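Local atomic coordinates of peroxinectin A (Dictyostelium discoideum, PDB entry 6ERC), a protein that catalyses the hydrogen-peroxide-dependent oxidation of phenolic donors as a secreted heme peroxidase of the animal peroxidase family, with iodide- and thiocyanate-oxidising activity. Residues Ile95-Pro98 and Lys99-Tyr103; Asn199-Pro202 and Ile203-Tyr207; Ala290-Asn294 and Glu295-Thr299; Pro343-Arg346 and Gly347-Ile350; Pro417-Gln420 and Asn421-Asn425. All coordinates share one frame; numbering follows the deposited sequence.

Contact 1: residues Ile95-Pro98 and Lys99-Tyr103; sequences IKVP and KCDQY
V97 CG1 leans on the root of the D101 carboxylate, 4.0 Å from D101 CG; this carboxylate and the Y103 ring are the flat groups here. D101 OD1 lies at the edge of the Y103 ring and in the plane of that ring. Toward the other oxygen, P98 CD comes within 4.3 Å of D101 OD2, a loose approach rather than a bond. The tightest side-chain meeting is V97 CG1 against D101 CB, at 3.4 Å. V97 places this methyl anti to its own nitrogen (chi1 177°), beside the carbonyl carbon, and the two side chains meet at about a right angle. The backbone brings them together through a type II beta turn from P98 to D101, in which D101 N donates to P98 O over 3.1 Å, bent to 141° at the hydrogen and with the donor tilted from the carbonyl plane. C100 takes the third place of this turn with a positive phi and carries its sulfur away to a disulfide with C108. The chain then folds again at once: D101 OD1 accepts from Y103 N at 2.7 Å, an Asx turn, and also from F104 N. Two backbone N-H groups therefore grip one oxygen of the carboxylate. OD2 is held by a salt bridge to R49 and a hydrogen bond from N53, both on helix 48-56, so the buried acid is likely to stay ionised. Just before the turn, V97 pairs by its backbone with K112, and I95 pairs with M114 on strand 113-124.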
# COMPACT_ATOMS: atom_id res chain seq x y z
N ILE A 95 22.29 -1.34 1.29
CA ILE A 95 22.21 0.09 1.56
C ILE A 95 23.43 0.49 2.37
O ILE A 95 23.62 0.03 3.50
CB ILE A 95 20.91 0.44 2.31
CG1 ILE A 95 19.71 -0.12 1.54
CG2 ILE A 95 20.81 1.95 2.51
CD1 ILE A 95 18.35 0.34 2.05
N LYS A 96 24.25 1.36 1.79
CA LYS A 96 25.46 1.80 2.47
C LYS A 96 25.12 2.78 3.59
O LYS A 96 24.31 3.70 3.40
CB LYS A 96 26.42 2.45 1.47
CG LYS A 96 27.09 1.46 0.53
CD LYS A 96 28.12 2.14 -0.36
CE LYS A 96 28.90 1.13 -1.19
NZ LYS A 96 29.81 1.78 -2.17
N VAL A 97 25.72 2.58 4.75
CA VAL A 97 25.56 3.46 5.90
C VAL A 97 26.74 4.44 5.90
O VAL A 97 27.89 3.99 5.93
CB VAL A 97 25.50 2.67 7.21
CG1 VAL A 97 25.41 3.62 8.41
CG2 VAL A 97 24.32 1.71 7.19
N PRO A 98 26.50 5.75 5.87
CA PRO A 98 27.62 6.69 6.01
C PRO A 98 28.41 6.42 7.28
O PRO A 98 27.85 6.09 8.32
CB PRO A 98 26.92 8.05 6.05
CG PRO A 98 25.65 7.84 5.33
CD PRO A 98 25.23 6.44 5.62
N LYS A 99 29.73 6.58 7.19
CA LYS A 99 30.58 6.35 8.35
C LYS A 99 30.15 7.25 9.50
O LYS A 99 29.83 8.43 9.30
CB LYS A 99 32.05 6.60 7.99
CG LYS A 99 33.04 6.10 9.04
CD LYS A 99 34.49 6.26 8.59
CE LYS A 99 34.94 7.72 8.61
NZ LYS A 99 36.41 7.86 8.40
N CYS A 100 30.12 6.68 10.70
CA CYS A 100 29.77 7.38 11.94
C CYS A 100 28.28 7.67 12.07
O CYS A 100 27.89 8.49 12.91
CB CYS A 100 30.55 8.70 12.08
SG CYS A 100 32.34 8.52 12.13
N ASP A 101 27.44 7.02 11.28
CA ASP A 101 26.00 7.22 11.42
C ASP A 101 25.57 6.87 12.83
O ASP A 101 25.83 5.77 13.32
CB ASP A 101 25.24 6.38 10.40
CG ASP A 101 23.75 6.68 10.39
OD1 ASP A 101 23.08 6.47 11.42
OD2 ASP A 101 23.24 7.16 9.34
N GLN A 102 24.91 7.82 13.50
CA GLN A 102 24.54 7.64 14.90
C GLN A 102 23.54 6.50 15.10
O GLN A 102 23.48 5.95 16.20
CB GLN A 102 23.96 8.94 15.47
CG GLN A 102 24.92 10.12 15.42
CD GLN A 102 26.20 9.87 16.18
OE1 GLN A 102 26.19 9.22 17.22
NE2 GLN A 102 27.31 10.37 15.66
N TYR A 103 22.77 6.15 14.08
CA TYR A 103 21.77 5.10 14.21
C TYR A 103 22.24 3.74 13.73
O TYR A 103 21.70 2.72 14.19
CB TYR A 103 20.49 5.48 13.45
CG TYR A 103 19.84 6.75 13.95
CD1 TYR A 103 20.22 8.00 13.46
CD2 TYR A 103 18.86 6.71 14.93
CE1 TYR A 103 19.63 9.16 13.93
CE2 TYR A 103 18.27 7.86 15.40
CZ TYR A 103 18.66 9.08 14.90
OH TYR A 103 18.07 10.23 15.37

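Contact 2: residues Asn199-Pro202 and Ile203-Tyr207; sequences NLFP and IDQLY
Q205 N donates to P202 O over 2.9 Å and nearly straight (162° at the hydrogen), from above the carbonyl plane, and with the following bond from L206 N to I203 O it winds I203-Q205 into a short 3-10 turn. Two polar side chains reach carbons of the proline ring. Q205, its CG anti to the carbonyl carbon (chi1 -68°) and its chain extended beyond, crosses P202 obliquely and sets OE1 3.1 Å from P202 CG and 3.4 Å from P202 CD. At the other amide corner NE2 nears F201 CD2 at 3.6 Å; amide and phenyl planes stand 64° apart, and the approach is oblique. D204 OD1 reaches P202 CB, also at 3.1 Å, with CG of this aspartate set between the backbone nitrogen and the carbonyl carbon. The F201 ring also meets that of H335, at a shallow angle. With an alanine in place of Q205, P202 CG and CD would probably lose their amide cover and F201 its NE2 neighbour, although the backbone bond could remain. The loop runs on toward helix 218-241, with Y207 N bonded to N215. Apart from the turn's backbone bonds, the contact is largely made of oxygens and an amide nitrogen set against C-H groups, consistent with weak, largely electrostatic and dispersive attraction at an exposed surface.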
# COMPACT_ATOMS: atom_id res chain seq x y z
N ASN A 199 10.33 -10.11 12.59
CA ASN A 199 10.74 -11.34 13.26
C ASN A 199 10.80 -11.15 14.78
O ASN A 199 11.72 -11.62 15.45
CB ASN A 199 12.08 -11.84 12.72
CG ASN A 199 12.31 -13.31 13.00
OD1 ASN A 199 11.67 -13.91 13.88
ND2 ASN A 199 13.24 -13.92 12.26
N LEU A 200 9.81 -10.43 15.32
CA LEU A 200 9.71 -10.30 16.77
C LEU A 200 9.06 -11.53 17.39
O LEU A 200 9.52 -12.02 18.42
CB LEU A 200 8.91 -9.04 17.14
CG LEU A 200 9.71 -7.77 17.44
CD1 LEU A 200 10.30 -7.18 16.17
CD2 LEU A 200 8.84 -6.75 18.15
N PHE A 201 8.00 -12.04 16.77
CA PHE A 201 7.24 -13.17 17.28
C PHE A 201 7.36 -14.35 16.32
O PHE A 201 7.63 -14.17 15.13
CB PHE A 201 5.76 -12.79 17.45
CG PHE A 201 5.54 -11.61 18.37
CD1 PHE A 201 5.73 -10.32 17.91
CD2 PHE A 201 5.14 -11.80 19.68
CE1 PHE A 201 5.53 -9.23 18.74
CE2 PHE A 201 4.93 -10.72 20.52
CZ PHE A 201 5.13 -9.43 20.05
N PRO A 202 7.18 -15.58 16.82
CA PRO A 202 7.22 -16.73 15.92
C PRO A 202 6.03 -16.75 14.98
O PRO A 202 4.93 -16.31 15.33
CB PRO A 202 7.19 -17.93 16.88
CG PRO A 202 6.45 -17.42 18.07
CD PRO A 202 6.86 -15.97 18.20
N ILE A 203 6.26 -17.27 13.77
CA ILE A 203 5.26 -17.16 12.71
C ILE A 203 3.95 -17.84 13.10
O ILE A 203 2.88 -17.41 12.67
CB ILE A 203 5.83 -17.72 11.39
CG1 ILE A 203 7.02 -16.88 10.93
CG2 ILE A 203 4.75 -17.75 10.30
CD1 ILE A 203 7.78 -17.44 9.74
N ASP A 204 4.01 -18.88 13.93
CA ASP A 204 2.78 -19.57 14.32
C ASP A 204 1.86 -18.69 15.17
O ASP A 204 0.72 -19.09 15.42
CB ASP A 204 3.08 -20.87 15.06
CG ASP A 204 3.94 -20.65 16.29
OD1 ASP A 204 5.05 -20.10 16.14
OD2 ASP A 204 3.51 -21.04 17.40
N GLN A 205 2.33 -17.53 15.62
CA GLN A 205 1.48 -16.59 16.34
C GLN A 205 0.91 -15.50 15.44
O GLN A 205 0.06 -14.73 15.90
CB GLN A 205 2.26 -15.94 17.49
CG GLN A 205 2.62 -16.90 18.62
CD GLN A 205 3.55 -16.28 19.66
OE1 GLN A 205 4.37 -16.98 20.26
NE2 GLN A 205 3.42 -14.97 19.88
N LEU A 206 1.34 -15.42 14.18
CA LEU A 206 0.80 -14.44 13.25
C LEU A 206 -0.53 -14.91 12.69
O LEU A 206 -0.80 -16.12 12.58
CB LEU A 206 1.78 -14.18 12.10
CG LEU A 206 3.18 -13.69 12.46
CD1 LEU A 206 3.99 -13.49 11.19
CD2 LEU A 206 3.13 -12.40 13.27
N TYR A 207 -1.37 -13.95 12.31
CA TYR A 207 -2.65 -14.27 11.71
C TYR A 207 -2.48 -14.59 10.23
O TYR A 207 -1.66 -13.97 9.54
CB TYR A 207 -3.62 -13.10 11.89
CG TYR A 207 -4.00 -12.86 13.34
CD1 TYR A 207 -4.99 -13.62 13.95
CD2 TYR A 207 -3.36 -11.88 14.09
CE1 TYR A 207 -5.33 -13.41 15.27
CE2 TYR A 207 -3.70 -11.66 15.41
CZ TYR A 207 -4.69 -12.43 16.00
OH TYR A 207 -5.03 -12.22 17.31

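Contact 3: residues Ala290-Asn294 and Glu295-Thr299; sequences AQVSN and EFTTT. With HEM (protoporphyrin IX containing Fe), chain F.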
# COMPACT_ATOMS: atom_id res chain seq x y z
N ALA A 290 -5.27 -2.24 -16.97
CA ALA A 290 -5.35 -1.95 -15.54
C ALA A 290 -4.04 -2.22 -14.81
O ALA A 290 -3.95 -1.91 -13.62
CB ALA A 290 -6.46 -2.78 -14.90
N GLN A 291 -3.03 -2.77 -15.49
CA GLN A 291 -1.76 -3.09 -14.85
C GLN A 291 -1.20 -1.86 -14.14
O GLN A 291 -1.33 -0.74 -14.62
CB GLN A 291 -0.77 -3.60 -15.89
CG GLN A 291 0.56 -4.08 -15.33
CD GLN A 291 0.46 -5.45 -14.68
OE1 GLN A 291 -0.31 -6.30 -15.12
NE2 GLN A 291 1.25 -5.67 -13.64
N VAL A 292 -0.58 -2.09 -12.98
CA VAL A 292 -0.04 -1.00 -12.19
C VAL A 292 1.19 -0.42 -12.89
O VAL A 292 1.97 -1.15 -13.52
CB VAL A 292 0.31 -1.47 -10.77
CG1 VAL A 292 1.01 -0.36 -9.98
CG2 VAL A 292 -0.94 -1.95 -10.05
N SER A 293 1.36 0.89 -12.79
CA SER A 293 2.52 1.56 -13.36
C SER A 293 3.67 1.54 -12.35
O SER A 293 3.46 1.60 -11.14
CB SER A 293 2.20 3.00 -13.74
OG SER A 293 2.01 3.79 -12.58
N ASN A 294 4.89 1.47 -12.89
CA ASN A 294 6.07 1.41 -12.03
C ASN A 294 6.19 2.67 -11.18
O ASN A 294 6.63 2.60 -10.03
CB ASN A 294 7.32 1.22 -12.88
CG ASN A 294 8.42 0.50 -12.14
OD1 ASN A 294 8.80 0.89 -11.04
ND2 ASN A 294 8.92 -0.58 -12.73
N GLU A 295 5.81 3.82 -11.73
CA GLU A 295 5.92 5.07 -10.98
C GLU A 295 4.87 5.17 -9.89
O GLU A 295 5.11 5.79 -8.85
CB GLU A 295 5.81 6.27 -11.93
CG GLU A 295 6.87 6.32 -13.02
CD GLU A 295 6.57 5.39 -14.18
OE1 GLU A 295 5.64 4.56 -14.06
OE2 GLU A 295 7.26 5.48 -15.22
N PHE A 296 3.69 4.56 -10.11
CA PHE A 296 2.62 4.62 -9.11
C PHE A 296 3.05 3.95 -7.82
O PHE A 296 3.05 4.57 -6.75
CB PHE A 296 1.36 3.96 -9.67
CG PHE A 296 0.24 3.83 -8.67
CD1 PHE A 296 -0.63 4.88 -8.44
CD2 PHE A 296 0.05 2.64 -7.98
CE1 PHE A 296 -1.67 4.76 -7.52
CE2 PHE A 296 -0.99 2.52 -7.06
CZ PHE A 296 -1.84 3.58 -6.83
N THR A 297 3.43 2.67 -7.89
CA THR A 297 3.75 1.93 -6.68
C THR A 297 5.12 2.29 -6.13
O THR A 297 5.31 2.31 -4.91
CB THR A 297 3.67 0.42 -6.96
OG1 THR A 297 3.80 -0.30 -5.73
CG2 THR A 297 4.75 -0.03 -7.92
N THR A 298 6.08 2.60 -7.01
CA THR A 298 7.44 2.88 -6.55
C THR A 298 7.57 4.30 -6.00
O THR A 298 8.29 4.52 -5.02
CB THR A 298 8.44 2.67 -7.68
OG1 THR A 298 8.21 1.39 -8.29
CG2 THR A 298 9.86 2.73 -7.16
N THR A 299 6.88 5.27 -6.61
CA THR A 299 7.12 6.68 -6.31
C THR A 299 5.88 7.36 -5.74
O THR A 299 5.89 7.75 -4.57
CB THR A 299 7.60 7.39 -7.58
OG1 THR A 299 8.62 6.61 -8.22
CG2 THR A 299 8.16 8.77 -7.24
CHA HEM F . 5.92 -0.51 0.41
CHB HEM F . 5.99 -0.54 5.24
CHC HEM F . 2.19 2.50 5.29
CHD HEM F . 2.29 2.71 0.45
C1A HEM F . 6.30 -0.73 1.71
C2A HEM F . 7.48 -1.44 2.13
C3A HEM F . 7.51 -1.45 3.47
C4A HEM F . 6.34 -0.74 3.93
CMA HEM F . 8.58 -2.10 4.38
CAA HEM F . 8.52 -2.05 1.18
CBA HEM F . 9.80 -1.24 1.34
CGA HEM F . 10.65 -1.37 0.10
O1A HEM F . 10.20 -0.93 -0.99
O2A HEM F . 11.78 -1.91 0.20
C1B HEM F . 4.95 0.26 5.66
C2B HEM F . 4.58 0.48 7.04
C3B HEM F . 3.53 1.32 7.06
C4B HEM F . 3.21 1.66 5.69
CMB HEM F . 5.33 -0.19 8.21
CAB HEM F . 2.75 1.88 8.27
CBB HEM F . 3.09 1.65 9.54
C1C HEM F . 1.88 2.84 3.99
C2C HEM F . 0.83 3.74 3.55
C3C HEM F . 0.86 3.79 2.20
C4C HEM F . 1.94 2.93 1.76
CMC HEM F . -0.09 4.46 4.56
CAC HEM F . 0.01 4.56 1.16
CBC HEM F . -1.01 5.37 1.43
C1D HEM F . 3.25 1.82 0.02
C2D HEM F . 3.53 1.48 -1.35
C3D HEM F . 4.53 0.60 -1.36
C4D HEM F . 4.92 0.34 0.01
CMD HEM F . 2.79 2.06 -2.57
CAD HEM F . 5.18 -0.09 -2.57
CBD HEM F . 4.23 -1.23 -2.94
CGD HEM F . 4.99 -2.42 -3.48
O1D HEM F . 5.46 -3.25 -2.65
O2D HEM F . 5.13 -2.56 -4.72
NA HEM F . 5.62 -0.32 2.83
NB HEM F . 4.09 1.00 4.86
NC HEM F . 2.53 2.36 2.87
ND HEM F . 4.12 1.11 0.82
FE HEM F . 4.07 1.01 2.82
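V292 and F296 cross obliquely, with V292 CG1 3.7 Å from F296 CD2, while V292 and T297 cross at about a right angle, CG1 reaching T297 CB. S293 leads into the helix that follows: its OG, in the crowded position between backbone nitrogen and carbonyl carbon (chi1 70°), accepts from F296 N at 3.1 Å and lies 3.0 Å from F296 CB. S293 O also takes weak bonds from F296 N and T297 N. Replacing S293 by an alanine is likely to leave F296 N without its side-chain acceptor and the first turn of the helix less firmly held. One residue on, N294 slants over T298, whose OG1 lies 2.6 Å from N294 O and 2.9 Å from N294 OD1, its one proton able to serve either. T298 N donates to N294 O at 3.1 Å. The buried N294 amide is tied down further by H390 at OD1 and by E141 and Q142 at ND2; E295 bends at chi2 and gives its carboxylate oxygens to the backbone N-H groups of L29 and A30. T297 turns its OG1, anti to its nitrogen (chi1 -172°), to the heme and donates to O2D at 2.8 Å. R302, R382, R386, S86 and R213 also bond the heme. With S293 as N-cap, this helix start delivers a threonine to a propionate in the heme pocket of an animal-type peroxidase.

Contact 4: residues Pro343-Arg346 and Gly347-Ile350; sequences PLIR and GLII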
# COMPACT_ATOMS: atom_id res chain seq x y z
N PRO A 343 -10.82 -1.30 20.26
CA PRO A 343 -9.99 -0.20 20.78
C PRO A 343 -9.10 0.44 19.73
O PRO A 343 -8.87 1.65 19.78
CB PRO A 343 -9.16 -0.89 21.89
CG PRO A 343 -9.94 -2.11 22.24
CD PRO A 343 -10.59 -2.56 20.98
N LEU A 344 -8.58 -0.34 18.79
CA LEU A 344 -7.80 0.23 17.69
C LEU A 344 -8.68 1.09 16.80
O LEU A 344 -8.35 2.25 16.51
CB LEU A 344 -7.15 -0.88 16.87
CG LEU A 344 -5.95 -1.57 17.52
CD1 LEU A 344 -5.65 -2.88 16.81
CD2 LEU A 344 -4.73 -0.66 17.50
N ILE A 345 -9.81 0.55 16.35
CA ILE A 345 -10.69 1.29 15.44
C ILE A 345 -11.02 2.65 16.02
O ILE A 345 -10.99 3.67 15.32
CB ILE A 345 -11.97 0.48 15.15
CG1 ILE A 345 -11.65 -0.88 14.54
CG2 ILE A 345 -12.91 1.28 14.24
CD1 ILE A 345 -10.98 -0.83 13.18
N ARG A 346 -11.34 2.71 17.32
CA ARG A 346 -11.67 3.98 17.93
C ARG A 346 -10.52 4.97 17.80
O ARG A 346 -10.73 6.14 17.49
CB ARG A 346 -12.04 3.78 19.40
CG ARG A 346 -13.35 3.05 19.63
CD ARG A 346 -13.77 3.10 21.09
NE ARG A 346 -14.84 2.15 21.40
CZ ARG A 346 -14.65 0.91 21.85
NH1 ARG A 346 -13.43 0.44 22.04
NH2 ARG A 346 -15.69 0.13 22.09
N GLY A 347 -9.29 4.50 18.04
CA GLY A 347 -8.14 5.38 17.90
C GLY A 347 -7.89 5.80 16.47
O GLY A 347 -7.56 6.96 16.20
N LEU A 348 -8.05 4.87 15.52
CA LEU A 348 -7.72 5.17 14.13
C LEU A 348 -8.61 6.27 13.57
O LEU A 348 -8.15 7.09 12.77
CB LEU A 348 -7.85 3.90 13.28
CG LEU A 348 -6.86 2.77 13.56
CD1 LEU A 348 -7.23 1.56 12.72
CD2 LEU A 348 -5.43 3.20 13.29
N ILE A 349 -9.89 6.30 13.96
CA ILE A 349 -10.83 7.25 13.37
C ILE A 349 -10.82 8.60 14.08
O ILE A 349 -11.33 9.58 13.51
CB ILE A 349 -12.26 6.69 13.37
CG1 ILE A 349 -12.80 6.51 14.79
CG2 ILE A 349 -12.31 5.37 12.61
CD1 ILE A 349 -14.28 6.16 14.86
N ILE A 350 -10.27 8.69 15.29
CA ILE A 350 -10.28 9.93 16.05
C ILE A 350 -8.93 10.63 15.94
O ILE A 350 -8.86 11.86 15.96
CB ILE A 350 -10.66 9.67 17.52
CG1 ILE A 350 -11.08 10.97 18.21
CG2 ILE A 350 -9.51 9.03 18.29
CD1 ILE A 350 -12.46 11.46 17.82
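I349 turns CG1 into the space between its backbone nitrogen and carbonyl carbon (chi1 66°), which puts that carbon 3.4 Å from both I345 O and R346 O, while its CG2 branch, anti to the carbonyl carbon, comes 4.4 Å from I345 CG2. L348 does it differently: with CG anti to the carbonyl carbon (chi1 -66°), CG hangs 3.3 Å from L344 O, and CD1 reaches toward I345 CD1 at 4.5 Å, a loose apolar touch. I350 lays CG2 3.2 Å from R346 O while the rest of its side chain leads away. These branches ride on the ladder of helix 342-350, where each carbonyl accepts from four residues on: L348 N to L344 O at 2.8 Å, almost along the C=O axis, and I349 N to I345 O at 3.2 Å. The outer rungs, G347 N to P343 O and I350 N to R346 O, are weak. G347 brings no side chain, and its backbone is buried within the turn. L344, I345 and L348 carry the apolar side of the helix inward, onto helices 218-241 (S222 and L226 among others) and 70-80 (M71, M74), and I349 meets V508 near the C-terminal end of the chain. R346 is extended from CG to NE and leaves the helix for the C-terminal tail: NE bonds I501 O and NH2 bonds N500 O, with a weak bond from NH1 to Y315 O at the end of strand 311-315.

Contact 5: residues Pro417-Gln420 and Asn421-Asn425; sequences PQIQ and NRLKN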
# COMPACT_ATOMS: atom_id res chain seq x y z
N PRO A 417 11.51 27.68 3.31
CA PRO A 417 12.98 27.73 3.17
C PRO A 417 13.67 26.48 3.69
O PRO A 417 14.67 26.05 3.10
CB PRO A 417 13.37 28.97 3.99
CG PRO A 417 12.12 29.77 4.12
CD PRO A 417 11.01 28.77 4.16
N GLN A 418 13.18 25.89 4.78
CA GLN A 418 13.82 24.69 5.31
C GLN A 418 13.74 23.54 4.32
O GLN A 418 14.67 22.73 4.24
CB GLN A 418 13.19 24.30 6.64
CG GLN A 418 13.94 23.18 7.35
CD GLN A 418 13.35 22.84 8.71
OE1 GLN A 418 12.20 23.17 8.99
NE2 GLN A 418 14.14 22.19 9.55
N ILE A 419 12.64 23.45 3.56
CA ILE A 419 12.59 22.47 2.48
C ILE A 419 13.61 22.84 1.40
O ILE A 419 14.35 21.98 0.91
CB ILE A 419 11.17 22.36 1.90
CG1 ILE A 419 10.12 22.16 3.00
CG2 ILE A 419 11.10 21.22 0.89
CD1 ILE A 419 10.21 20.84 3.72
N GLN A 420 13.66 24.12 1.03
CA GLN A 420 14.64 24.57 0.04
C GLN A 420 16.05 24.23 0.48
O GLN A 420 16.85 23.70 -0.31
CB GLN A 420 14.50 26.07 -0.19
CG GLN A 420 13.20 26.49 -0.84
CD GLN A 420 13.11 27.99 -1.01
OE1 GLN A 420 14.11 28.70 -0.91
NE2 GLN A 420 11.90 28.49 -1.26
N ASN A 421 16.39 24.53 1.73
CA ASN A 421 17.74 24.28 2.22
C ASN A 421 18.08 22.79 2.17
O ASN A 421 19.14 22.41 1.67
CB ASN A 421 17.88 24.83 3.63
CG ASN A 421 17.84 26.34 3.67
OD1 ASN A 421 17.51 27.00 2.68
ND2 ASN A 421 18.17 26.92 4.83
N ARG A 422 17.18 21.94 2.67
CA ARG A 422 17.45 20.51 2.67
C ARG A 422 17.62 19.97 1.26
O ARG A 422 18.41 19.04 1.04
CB ARG A 422 16.33 19.77 3.40
CG ARG A 422 16.34 20.02 4.90
CD ARG A 422 15.41 19.09 5.66
NE ARG A 422 15.56 19.26 7.11
CZ ARG A 422 15.26 18.34 8.02
NH1 ARG A 422 14.80 17.15 7.66
NH2 ARG A 422 15.44 18.61 9.30
N LEU A 423 16.91 20.54 0.28
CA LEU A 423 17.12 20.15 -1.11
C LEU A 423 18.47 20.63 -1.62
O LEU A 423 19.19 19.87 -2.28
CB LEU A 423 15.99 20.69 -1.98
CG LEU A 423 14.60 20.10 -1.75
CD1 LEU A 423 13.56 20.90 -2.52
CD2 LEU A 423 14.56 18.64 -2.16
N LYS A 424 18.84 21.88 -1.33
CA LYS A 424 20.16 22.38 -1.70
C LYS A 424 21.26 21.53 -1.08
O LYS A 424 22.27 21.24 -1.72
CB LYS A 424 20.32 23.83 -1.26
CG LYS A 424 19.44 24.83 -1.99
CD LYS A 424 19.55 26.21 -1.36
CE LYS A 424 18.47 27.16 -1.87
NZ LYS A 424 18.58 28.51 -1.27
N ASN A 425 21.07 21.11 0.17
CA ASN A 425 22.07 20.30 0.85
C ASN A 425 22.17 18.90 0.25
O ASN A 425 23.26 18.34 0.15
CB ASN A 425 21.74 20.22 2.35
CG ASN A 425 22.87 19.63 3.17
OD1 ASN A 425 23.83 19.08 2.63
ND2 ASN A 425 22.75 19.73 4.49
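N421 donates its N-H to P417 O at 2.7 Å, an i to i+4 bond in the first turn of helix 417-426. Its side chain turns back toward the same carbonyl, and N421 OD1 stands 3.0 Å from P417 O; both atoms are acceptors and the pair is no bond. R422 N follows, bonded to Q418 O at 3.1 Å, with the donor tilted from the carbonyl plane. The R422 side chain, extended from CG to NE, runs beside Q418, pointing the same way, and Q418 NE2 lies 3.8 Å from R422 NH2. Amide and guanidinium planes stand 89° apart, and the amide nitrogen approaches obliquely; two donor groups this far apart are merely neighbours. L423 N donates to I419 O at 3.0 Å, while the leucine comes up beside the isoleucine with CD1 4.2 Å from I419 CG2, an apolar pair on the buried side. K424 N bonds Q420 O at 2.9 Å and nearly straight (168°), with the donor in the carbonyl plane; its side chain, with CG anti to the carbonyl carbon (chi1 -67°) and the rest extended, passes that oxygen and brings CE to 4.4 Å from Q420 CB. The helix is tied to its surroundings: Q420 NE2 bonds T414 O, L423 and K424 rest on W410 of helix 410-413, and I419 packs on I358 and Y359, the latter a ligand of the calcium ion. With NH1, R422 reaches I55 O in the last turn of helix 48-56 and D57 O just after it.

How the contacts relate
The five contacts follow one another along the chain; none nests in or crosses another, and each spans only a turn, a helix start or consecutive helical turns. Contact 1 ends an outermost strand, 91-96, of the four-stranded sheet, contact 2 bends the loop before helix 218-241, and contact 3 opens helix 294-300, its centre about 11 Å from the centre of the chain. Contact 4 lies within helix 342-350, contact 5 within helix 417-426. Contacts 1 and 5 both hold helix 48-56, with nearest atoms about 11 Å apart. Contact 4 packs on helices 70-80 and 218-241, about 9 Å from contact 2 at the nearest atoms. Contact 3 alone bonds the heme.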